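Long-range contacts in salicylate 5-hydroxylase, large oxygenase component (PDB 7C8Z), which hydroxylates salicylate at ring position 5 to give gentisate, as the iron- and [2Fe-2S]-containing oxygenase component of a multicomponent, NADH-dependent monooxygenase system: residues L62-H67 with A187-D192; N66-V71 with E194-F199; G214-I219 with G360-N365. One frame throughout, in Å; residues are numbered along the deposited sequence.

Contact 1: L62-H67 with A187-D192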
loop_
_atom_site.group_PDB
_atom_site.type_symbol
_atom_site.label_atom_id
_atom_site.label_comp_id
_atom_site.label_asym_id
_atom_site.label_seq_id
_atom_site.Cartn_x
_atom_site.Cartn_y
_atom_site.Cartn_z
ATOM N N LEU A 62 -20.008 17.382 -14.185
ATOM C CA LEU A 62 -20.421 16.246 -14.999
ATOM C C LEU A 62 -21.087 15.138 -14.203
ATOM O O LEU A 62 -21.901 14.402 -14.760
ATOM C CB LEU A 62 -19.219 15.659 -15.752
ATOM C CG LEU A 62 -18.629 16.485 -16.903
ATOM C CD1 LEU A 62 -19.715 17.182 -17.700
ATOM C CD2 LEU A 62 -17.621 17.497 -16.399
ATOM N N PHE A 63 -20.766 15.008 -12.916
ATOM C CA PHE A 63 -21.320 13.959 -12.070
ATOM C C PHE A 63 -22.337 14.455 -11.056
ATOM O O PHE A 63 -23.270 13.719 -10.728
ATOM C CB PHE A 63 -20.196 13.238 -11.316
ATOM C CG PHE A 63 -19.345 12.375 -12.191
ATOM C CD1 PHE A 63 -18.299 12.919 -12.918
ATOM C CD2 PHE A 63 -19.590 11.018 -12.290
ATOM C CE1 PHE A 63 -17.513 12.123 -13.729
ATOM C CE2 PHE A 63 -18.806 10.216 -13.097
ATOM C CZ PHE A 63 -17.767 10.770 -13.819
ATOM N N TYR A 64 -22.179 15.673 -10.547
ATOM C CA TYR A 64 -23.038 16.188 -9.494
ATOM C C TYR A 64 -24.054 17.206 -9.989
ATOM O O TYR A 64 -24.808 17.748 -9.177
ATOM C CB TYR A 64 -22.189 16.814 -8.383
ATOM C CG TYR A 64 -21.166 15.878 -7.776
ATOM C CD1 TYR A 64 -21.366 14.503 -7.770
ATOM C CD2 TYR A 64 -20.003 16.371 -7.203
ATOM C CE1 TYR A 64 -20.433 13.645 -7.215
ATOM C CE2 TYR A 64 -19.064 15.520 -6.640
ATOM C CZ TYR A 64 -19.284 14.158 -6.648
ATOM O OH TYR A 64 -18.350 13.311 -6.092
ATOM N N ALA A 65 -24.102 17.478 -11.292
ATOM C CA ALA A 65 -25.009 18.493 -11.808
ATOM C C ALA A 65 -25.284 18.235 -13.282
ATOM O O ALA A 65 -24.386 17.834 -14.026
ATOM C CB ALA A 65 -24.433 19.898 -11.617
ATOM N N ASN A 66 -26.536 18.459 -13.685
ATOM C CA ASN A 66 -26.961 18.465 -15.085
ATOM C C ASN A 66 -26.774 17.117 -15.770
ATOM O O ASN A 66 -26.760 17.046 -17.003
ATOM C CB ASN A 66 -26.232 19.554 -15.884
ATOM C CG ASN A 66 -26.617 20.953 -15.447
ATOM O OD1 ASN A 66 -25.784 21.708 -14.946
ATOM N ND2 ASN A 66 -27.889 21.308 -15.634
ATOM N N HIS A 67 -26.645 16.032 -15.009
ATOM C CA HIS A 67 -26.418 14.733 -15.621
ATOM C C HIS A 67 -27.105 13.650 -14.812
ATOM O O HIS A 67 -27.117 13.697 -13.580
ATOM C CB HIS A 67 -24.922 14.419 -15.729
ATOM C CG HIS A 67 -24.198 15.286 -16.706
ATOM N ND1 HIS A 67 -23.626 16.488 -16.349
ATOM C CD2 HIS A 67 -23.966 15.136 -18.031
ATOM C CE1 HIS A 67 -23.068 17.038 -17.413
ATOM N NE2 HIS A 67 -23.259 16.237 -18.445
ATOM N N ALA A 187 -29.826 8.217 -11.549
ATOM C CA ALA A 187 -30.180 9.174 -10.513
ATOM C C ALA A 187 -29.392 10.452 -10.744
ATOM O O ALA A 187 -28.466 10.499 -11.560
ATOM C CB ALA A 187 -29.919 8.609 -9.111
ATOM N N SER A 188 -29.768 11.494 -10.010
ATOM C CA SER A 188 -29.096 12.774 -10.161
ATOM C C SER A 188 -29.275 13.603 -8.900
ATOM O O SER A 188 -30.377 13.676 -8.347
ATOM C CB SER A 188 -29.646 13.534 -11.375
ATOM O OG SER A 188 -29.120 14.848 -11.451
ATOM N N PHE A 189 -28.180 14.227 -8.458
ATOM C CA PHE A 189 -28.280 15.191 -7.370
ATOM C C PHE A 189 -29.027 16.431 -7.829
ATOM O O PHE A 189 -29.859 16.977 -7.093
ATOM C CB PHE A 189 -26.887 15.577 -6.865
ATOM C CG PHE A 189 -26.217 14.517 -6.040
ATOM C CD1 PHE A 189 -26.550 14.346 -4.708
ATOM C CD2 PHE A 189 -25.236 13.708 -6.592
ATOM C CE1 PHE A 189 -25.929 13.385 -3.943
ATOM C CE2 PHE A 189 -24.611 12.739 -5.833
ATOM C CZ PHE A 189 -24.960 12.576 -4.505
ATOM N N ASP A 190 -28.744 16.882 -9.046
ATOM C CA ASP A 190 -29.437 18.020 -9.626
ATOM C C ASP A 190 -30.894 17.658 -9.872
ATOM O O ASP A 190 -31.192 16.756 -10.663
ATOM C CB ASP A 190 -28.757 18.427 -10.930
ATOM C CG ASP A 190 -29.216 19.774 -11.433
ATOM O OD1 ASP A 190 -30.102 20.386 -10.800
ATOM O OD2 ASP A 190 -28.690 20.216 -12.474
ATOM N N HIS A 191 -31.800 18.355 -9.193
ATOM C CA HIS A 191 -33.224 18.115 -9.364
ATOM C C HIS A 191 -33.821 18.936 -10.496
ATOM O O HIS A 191 -34.948 18.656 -10.917
ATOM C CB HIS A 191 -33.963 18.382 -8.058
ATOM C CG HIS A 191 -33.854 17.257 -7.081
ATOM N ND1 HIS A 191 -34.745 16.205 -7.054
ATOM C CD2 HIS A 191 -32.940 17.001 -6.115
ATOM C CE1 HIS A 191 -34.395 15.360 -6.101
ATOM N NE2 HIS A 191 -33.302 15.818 -5.518
ATOM N N ASP A 192 -33.099 19.947 -10.983
ATOM C CA ASP A 192 -33.485 20.687 -12.177
ATOM C C ASP A 192 -32.819 20.127 -13.426
ATOM O O ASP A 192 -32.530 20.872 -14.371
ATOM C CB ASP A 192 -33.157 22.171 -12.009
ATOM C CG ASP A 192 -33.660 22.732 -10.691
ATOM O OD1 ASP A 192 -34.860 22.551 -10.384
ATOM O OD2 ASP A 192 -32.858 23.352 -9.959
#

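Contact 2: N66-V71 with E194-F199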
loop_
_atom_site.group_PDB
_atom_site.type_symbol
_atom_site.label_atom_id
_atom_site.label_comp_id
_atom_site.label_asym_id
_atom_site.label_seq_id
_atom_site.Cartn_x
_atom_site.Cartn_y
_atom_site.Cartn_z
ATOM N N ASN A 66 -26.536 18.459 -13.685
ATOM C CA ASN A 66 -26.961 18.465 -15.085
ATOM C C ASN A 66 -26.774 17.117 -15.770
ATOM O O ASN A 66 -26.760 17.046 -17.003
ATOM C CB ASN A 66 -26.232 19.554 -15.884
ATOM C CG ASN A 66 -26.617 20.953 -15.447
ATOM O OD1 ASN A 66 -25.784 21.708 -14.946
ATOM N ND2 ASN A 66 -27.889 21.308 -15.634
ATOM N N HIS A 67 -26.645 16.032 -15.009
ATOM C CA HIS A 67 -26.418 14.733 -15.621
ATOM C C HIS A 67 -27.105 13.650 -14.812
ATOM O O HIS A 67 -27.117 13.697 -13.580
ATOM C CB HIS A 67 -24.922 14.419 -15.729
ATOM C CG HIS A 67 -24.198 15.286 -16.706
ATOM N ND1 HIS A 67 -23.626 16.488 -16.349
ATOM C CD2 HIS A 67 -23.966 15.136 -18.031
ATOM C CE1 HIS A 67 -23.068 17.038 -17.413
ATOM N NE2 HIS A 67 -23.259 16.237 -18.445
ATOM N N TRP A 68 -27.665 12.672 -15.518
ATOM C CA TRP A 68 -28.120 11.438 -14.903
ATOM C C TRP A 68 -26.945 10.477 -14.865
ATOM O O TRP A 68 -26.282 10.261 -15.885
ATOM C CB TRP A 68 -29.277 10.814 -15.683
ATOM C CG TRP A 68 -30.526 11.625 -15.712
ATOM C CD1 TRP A 68 -30.944 12.438 -16.719
ATOM C CD2 TRP A 68 -31.540 11.682 -14.701
ATOM N NE1 TRP A 68 -32.152 13.007 -16.396
ATOM C CE2 TRP A 68 -32.539 12.557 -15.162
ATOM C CE3 TRP A 68 -31.697 11.078 -13.449
ATOM C CZ2 TRP A 68 -33.679 12.846 -14.419
ATOM C CZ3 TRP A 68 -32.829 11.365 -12.712
ATOM C CH2 TRP A 68 -33.806 12.243 -13.198
ATOM N N CYS A 69 -26.692 9.899 -13.701
ATOM C CA CYS A 69 -25.610 8.944 -13.542
ATOM C C CYS A 69 -26.199 7.604 -13.133
ATOM O O CYS A 69 -27.194 7.543 -12.402
ATOM C CB CYS A 69 -24.591 9.420 -12.507
ATOM S SG CYS A 69 -23.722 10.929 -12.996
ATOM N N TYR A 70 -25.593 6.536 -13.634
ATOM C CA TYR A 70 -26.117 5.191 -13.440
ATOM C C TYR A 70 -25.999 4.777 -11.978
ATOM O O TYR A 70 -24.977 5.019 -11.328
ATOM C CB TYR A 70 -25.350 4.216 -14.336
ATOM C CG TYR A 70 -25.704 2.758 -14.179
ATOM C CD1 TYR A 70 -26.768 2.205 -14.878
ATOM C CD2 TYR A 70 -24.955 1.923 -13.357
ATOM C CE1 TYR A 70 -27.086 0.869 -14.748
ATOM C CE2 TYR A 70 -25.270 0.587 -13.220
ATOM C CZ TYR A 70 -26.336 0.065 -13.922
ATOM O OH TYR A 70 -26.666 -1.264 -13.804
ATOM N N VAL A 71 -27.065 4.179 -11.450
ATOM C CA VAL A 71 -27.027 3.618 -10.106
ATOM C C VAL A 71 -27.421 2.147 -10.054
ATOM O O VAL A 71 -27.130 1.486 -9.042
ATOM C CB VAL A 71 -27.893 4.433 -9.122
ATOM C CG1 VAL A 71 -27.377 5.863 -9.010
ATOM C CG2 VAL A 71 -29.349 4.412 -9.531
ATOM N N GLU A 194 -32.698 17.981 -16.890
ATOM C CA GLU A 194 -33.561 17.610 -18.003
ATOM C C GLU A 194 -34.079 16.194 -17.785
ATOM O O GLU A 194 -33.413 15.390 -17.120
ATOM C CB GLU A 194 -32.791 17.707 -19.319
ATOM C CG GLU A 194 -31.433 17.021 -19.259
ATOM C CD GLU A 194 -30.469 17.512 -20.319
ATOM O OE1 GLU A 194 -30.866 17.576 -21.504
ATOM O OE2 GLU A 194 -29.309 17.829 -19.964
ATOM N N PRO A 195 -35.271 15.860 -18.277
ATOM C CA PRO A 195 -35.747 14.477 -18.170
ATOM C C PRO A 195 -34.779 13.498 -18.820
ATOM O O PRO A 195 -33.995 13.847 -19.707
ATOM C CB PRO A 195 -37.094 14.501 -18.901
ATOM C CG PRO A 195 -37.530 15.924 -18.848
ATOM C CD PRO A 195 -36.283 16.759 -18.855
ATOM N N PHE A 196 -34.844 12.250 -18.350
ATOM C CA PHE A 196 -33.922 11.216 -18.813
ATOM C C PHE A 196 -33.988 11.045 -20.326
ATOM O O PHE A 196 -32.950 10.904 -20.992
ATOM C CB PHE A 196 -34.239 9.900 -18.101
ATOM C CG PHE A 196 -33.305 8.782 -18.445
ATOM C CD1 PHE A 196 -32.009 8.765 -17.953
ATOM C CD2 PHE A 196 -33.725 7.736 -19.251
ATOM C CE1 PHE A 196 -31.148 7.726 -18.266
ATOM C CE2 PHE A 196 -32.868 6.695 -19.568
ATOM C CZ PHE A 196 -31.579 6.691 -19.076
ATOM N N GLU A 197 -35.201 11.054 -20.884
ATOM C CA GLU A 197 -35.377 10.874 -22.322
ATOM C C GLU A 197 -34.720 12.009 -23.104
ATOM O O GLU A 197 -34.007 11.772 -24.085
ATOM C CB GLU A 197 -36.866 10.765 -22.651
ATOM C CG GLU A 197 -37.552 9.555 -22.017
ATOM C CD GLU A 197 -37.905 9.770 -20.547
ATOM O OE1 GLU A 197 -37.931 10.941 -20.109
ATOM O OE2 GLU A 197 -38.142 8.769 -19.830
ATOM N N GLU A 198 -34.947 13.255 -22.677
ATOM C CA GLU A 198 -34.287 14.382 -23.327
ATOM C C GLU A 198 -32.794 14.404 -23.024
ATOM O O GLU A 198 -32.011 14.936 -23.818
ATOM C CB GLU A 198 -34.936 15.694 -22.889
ATOM C CG GLU A 198 -36.352 15.885 -23.408
ATOM C CD GLU A 198 -37.044 17.075 -22.781
ATOM O OE1 GLU A 198 -38.271 17.001 -22.561
ATOM O OE2 GLU A 198 -36.359 18.084 -22.507
ATOM N N PHE A 199 -32.386 13.837 -21.888
ATOM C CA PHE A 199 -30.963 13.715 -21.596
ATOM C C PHE A 199 -30.282 12.815 -22.616
ATOM O O PHE A 199 -29.171 13.109 -23.073
ATOM C CB PHE A 199 -30.762 13.176 -20.177
ATOM C CG PHE A 199 -29.320 13.097 -19.746
ATOM C CD1 PHE A 199 -28.578 14.250 -19.538
ATOM C CD2 PHE A 199 -28.712 11.868 -19.526
ATOM C CE1 PHE A 199 -27.253 14.179 -19.132
ATOM C CE2 PHE A 199 -27.389 11.793 -19.118
ATOM C CZ PHE A 199 -26.660 12.951 -18.922
HETATM O O HOH W 1 -29.266 19.591 -17.902
#

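Contact 3: G214-I219 with G360-N365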
loop_
_atom_site.group_PDB
_atom_site.type_symbol
_atom_site.label_atom_id
_atom_site.label_comp_id
_atom_site.label_asym_id
_atom_site.label_seq_id
_atom_site.Cartn_x
_atom_site.Cartn_y
_atom_site.Cartn_z
ATOM N N GLY A 214 -38.041 -3.648 -21.953
ATOM C CA GLY A 214 -39.199 -3.874 -21.124
ATOM C C GLY A 214 -39.267 -5.247 -20.491
ATOM O O GLY A 214 -40.041 -5.435 -19.545
ATOM N N ARG A 215 -38.503 -6.212 -20.995
ATOM C CA ARG A 215 -38.425 -7.503 -20.328
ATOM C C ARG A 215 -37.832 -7.324 -18.934
ATOM O O ARG A 215 -37.047 -6.407 -18.685
ATOM C CB ARG A 215 -37.553 -8.466 -21.133
ATOM C CG ARG A 215 -38.104 -8.880 -22.481
ATOM C CD ARG A 215 -37.045 -9.633 -23.275
ATOM N NE ARG A 215 -36.059 -8.725 -23.851
ATOM C CZ ARG A 215 -34.974 -9.106 -24.521
ATOM N NH1 ARG A 215 -34.719 -10.397 -24.701
ATOM N NH2 ARG A 215 -34.143 -8.191 -25.015
ATOM N N LYS A 216 -38.215 -8.203 -18.014
ATOM C CA LYS A 216 -37.595 -8.204 -16.699
ATOM C C LYS A 216 -36.273 -8.957 -16.764
ATOM O O LYS A 216 -36.181 -10.025 -17.376
ATOM C CB LYS A 216 -38.522 -8.822 -15.649
ATOM C CG LYS A 216 -38.972 -7.832 -14.564
ATOM C CD LYS A 216 -37.978 -7.772 -13.391
ATOM C CE LYS A 216 -38.256 -6.590 -12.452
ATOM N NZ LYS A 216 -37.547 -6.706 -11.139
ATOM N N LEU A 217 -35.246 -8.389 -16.145
ATOM C CA LEU A 217 -33.894 -8.917 -16.236
ATOM C C LEU A 217 -33.594 -9.825 -15.049
ATOM O O LEU A 217 -34.192 -9.694 -13.978
ATOM C CB LEU A 217 -32.871 -7.779 -16.284
ATOM C CG LEU A 217 -33.318 -6.522 -17.031
ATOM C CD1 LEU A 217 -32.313 -5.397 -16.850
ATOM C CD2 LEU A 217 -33.526 -6.819 -18.507
ATOM N N LYS A 218 -32.686 -10.778 -15.268
ATOM C CA LYS A 218 -32.158 -11.635 -14.211
ATOM C C LYS A 218 -30.660 -11.375 -14.116
ATOM O O LYS A 218 -29.944 -11.482 -15.117
ATOM C CB LYS A 218 -32.450 -13.116 -14.475
ATOM C CG LYS A 218 -32.108 -13.606 -15.873
ATOM C CD LYS A 218 -32.580 -15.039 -16.090
ATOM C CE LYS A 218 -31.677 -16.036 -15.381
ATOM N NZ LYS A 218 -31.935 -17.437 -15.822
ATOM N N ILE A 219 -30.194 -11.025 -12.918
ATOM C CA ILE A 219 -28.785 -10.702 -12.708
ATOM C C ILE A 219 -27.942 -11.968 -12.777
ATOM O O ILE A 219 -28.154 -12.917 -12.012
ATOM C CB ILE A 219 -28.584 -9.978 -11.372
ATOM C CG1 ILE A 219 -29.508 -8.766 -11.290
ATOM C CG2 ILE A 219 -27.136 -9.552 -11.212
ATOM C CD1 ILE A 219 -29.304 -7.780 -12.407
ATOM N N GLY A 360 -29.049 -11.210 -17.841
ATOM C CA GLY A 360 -29.836 -11.816 -18.894
ATOM C C GLY A 360 -31.288 -11.413 -18.749
ATOM O O GLY A 360 -31.601 -10.510 -17.967
ATOM N N PHE A 361 -32.183 -12.058 -19.490
ATOM C CA PHE A 361 -33.602 -11.738 -19.451
ATOM C C PHE A 361 -34.377 -12.881 -18.814
ATOM O O PHE A 361 -33.925 -14.030 -18.786
ATOM C CB PHE A 361 -34.136 -11.452 -20.858
ATOM C CG PHE A 361 -33.300 -10.475 -21.629
ATOM C CD1 PHE A 361 -33.455 -9.111 -21.440
ATOM C CD2 PHE A 361 -32.347 -10.920 -22.528
ATOM C CE1 PHE A 361 -32.684 -8.211 -22.135
ATOM C CE2 PHE A 361 -31.572 -10.022 -23.232
ATOM C CZ PHE A 361 -31.740 -8.665 -23.035
ATOM N N GLU A 362 -35.559 -12.546 -18.289
ATOM C CA GLU A 362 -36.363 -13.545 -17.590
ATOM C C GLU A 362 -36.788 -14.684 -18.509
ATOM O O GLU A 362 -36.885 -15.831 -18.060
ATOM C CB GLU A 362 -37.581 -12.884 -16.937
ATOM C CG GLU A 362 -37.995 -13.526 -15.608
ATOM C CD GLU A 362 -37.146 -13.063 -14.429
ATOM O OE1 GLU A 362 -36.206 -13.793 -14.044
ATOM O OE2 GLU A 362 -37.422 -11.972 -13.883
ATOM N N ASP A 363 -37.069 -14.394 -19.784
ATOM C CA ASP A 363 -37.500 -15.440 -20.708
ATOM C C ASP A 363 -36.367 -16.355 -21.143
ATOM O O ASP A 363 -36.589 -17.225 -21.998
ATOM C CB ASP A 363 -38.176 -14.833 -21.940
ATOM C CG ASP A 363 -37.361 -13.730 -22.584
ATOM O OD1 ASP A 363 -36.172 -13.958 -22.895
ATOM O OD2 ASP A 363 -37.925 -12.634 -22.798
ATOM N N ASP A 364 -35.168 -16.183 -20.596
ATOM C CA ASP A 364 -34.051 -17.019 -20.990
ATOM C C ASP A 364 -34.186 -18.380 -20.349
ATOM O O ASP A 364 -34.349 -18.503 -19.131
ATOM C CB ASP A 364 -32.710 -16.408 -20.595
ATOM C CG ASP A 364 -32.294 -15.293 -21.518
ATOM O OD1 ASP A 364 -32.545 -15.402 -22.737
ATOM O OD2 ASP A 364 -31.728 -14.303 -21.021
ATOM N N ASN A 365 -34.075 -19.401 -21.169
ATOM C CA ASN A 365 -33.998 -20.735 -20.622
ATOM C C ASN A 365 -32.604 -20.975 -20.070
ATOM O O ASN A 365 -31.776 -20.079 -19.870
ATOM C CB ASN A 365 -34.366 -21.790 -21.661
ATOM C CG ASN A 365 -33.591 -21.646 -22.957
ATOM O OD1 ASN A 365 -32.501 -21.071 -23.008
ATOM N ND2 ASN A 365 -34.178 -22.155 -24.030
#

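Contact 1: L62-H67 with A187-D192
D190 and S188 meet the backbone of N66 and H67 while F189 packs its ring beside that of Y64, so this is a mixed polar and aromatic contact between two turns. One turn links helix 52-63 to strand 69-73; the other follows strand 184-188, the neighbour of 69-73 in the sheet. A bent hydrogen bond runs from N66 N to D190 OD2, 3.0 Å long with 138° at the hydrogen, and it uses the anti lone pair of the carboxylate. With its CG trans to the amide nitrogen (chi1 -167°), D190 holds this oxygen out to the first turn. Its other oxygen, OD1, accepts from D192 N at 3.0 Å, from well above the carboxylate plane, and closes an Asx turn. A short acid therefore serves both turns. N66 has left-handed backbone angles, which asparagine tolerates well. The hydroxyl of S188 lies between two carbonyls, with OG 3.1 Å from H67 O and 2.9 Å from D190 O; its one proton may favour either. H67 steadies its own turn by giving ND1 to A65 O at 2.8 Å, while NE2 is hydrogen-bonded to Y435 of helix 427-440, and these two bonds fix the rotation of the imidazole. Beside these polar groups the side chains of Y64 and F189 run alongside each other, pointing the same way, with Y64 CD1 4.1 Å from F189 CD2 and ring planes 87° apart in an oblique pairing; R91 makes cation-pi contacts with both. Y64 OH bonds to E90 N, and V29 of a second subunit packs on Y64. Two backbone N-H groups, one on each carboxylate oxygen, would favour the ionised form of D190, the N66 bond joining the turns and the D192 bond steadying the carboxylate.

Contact 2: N66-V71 with E194-F199
The indole of W68 is met by F196 over one face and by F199 at its edge. F196 turns its own edge to that face in a T-shaped pair, planes 79° apart, bringing CD1 to 3.9 Å from W68 CG, and its CB adds a CH-pi contact over the five-membered ring. At the indole edge W68 CD1 lies 3.5 Å from F199 CG, pointing at the phenyl face in an offset edge-to-face pair. That same phenyl face has W68 N above it near the rim, while H67 CD2 sits at the phenyl edge, 3.6 Å from F199 CZ. Both phenylalanines set CG trans to the amide nitrogen (chi1 -177° and -176°); three residues apart on the helix, they reach the tryptophan together. The polar corner of the indole is not wasted: W68 NE1 donates to E194 O over 2.8 Å, in the carbonyl plane. Tryptophan suits the place because it offers both a broad apolar face and an N-H. At the rim a water bridges N66 and E194, accepting from N66 ND2 at 3.2 Å and donating to E194 OE2 at 2.7 Å. P195, at the N-cap, fits a helix start, where its missing N-H costs nothing, and its O accepts from F199 N. The first turn of helix 196-211 thus rests on the residue leading into strand 69-73. F186 of strand 184-188 and A179 of strand 175-181 contact both W68 and F196, and F199 also meets H273.

Contact 3: G214-I219 with G360-N365
R215 sets its CG trans to its carbonyl carbon (chi1 -67°) and then bends at chi3 (-77°), which folds its guanidinium over the ring of F361. The two flat groups stack with planes only 12° apart, and R215 CZ lies 3.3 Å from the centroid of the F361 ring, almost straight above it, in a cation-pi contact. Arginine suits this place because a flat cation can cover a ring and still bond at its rim: NE is hydrogen-bonded to N213, while W315 adds a cation-pi contact to R215 and meets F361 edge-to-face. D363 OD1 lies near the guanidinium plane, but at 4.2 Å from R215 NH1 it is too distant for a salt bridge and can add only general attraction. On the strand itself L217 CD2 touches F361 CD1 at 3.7 Å. The backbones bond as antiparallel strands. K218 N reaches G360 O at 2.9 Å from above the carbonyl plane, G360 N returns a bond to K218 O at 2.9 Å, and E362 N reaches K216 O at 2.8 Å. Beyond F361 the chain makes a type I turn to D364, whose OD2 folds back to accept from F361 N at 2.8 Å. That oxygen passes where G360, as a glycine, has no side chain. The aliphatic part of K218 runs past F361 O, its CD 3.2 Å away. R372 of helix 366-375 gives D364 OD2 a salt bridge, N365 caps that helix at W368 N, and the K218 amine goes on to T369. Such pairing of strand 217-227, outermost of the sheet within this chain, with strand 352-361 belongs to the antiparallel sheet of the catalytic domain of ring-hydroxylating oxygenase alpha subunits, here at a strand-turn-helix junction.

From the N terminus, the chain leaves helix 52-63, enters strand 69-73 and runs through the Rieske domain, with its cluster ligands C110, H112, C130 and H133, before strand 184-188 brings it back. Contact 1 closes this excursion first, tying the turn after helix 52-63 to the end of strand 184-188. Contact 2 begins within its opening segment and closes later, tying the start of strand 69-73 to helix 196-211, so the two spans cross rather than nest; they share N66 and H67. Helix 196-211 leads to strand 217-227, where contact 3 opens in series and closes, within the catalytic sheet, a separate loop holding H243 and H248, two iron ligands; the third, D389, comes later.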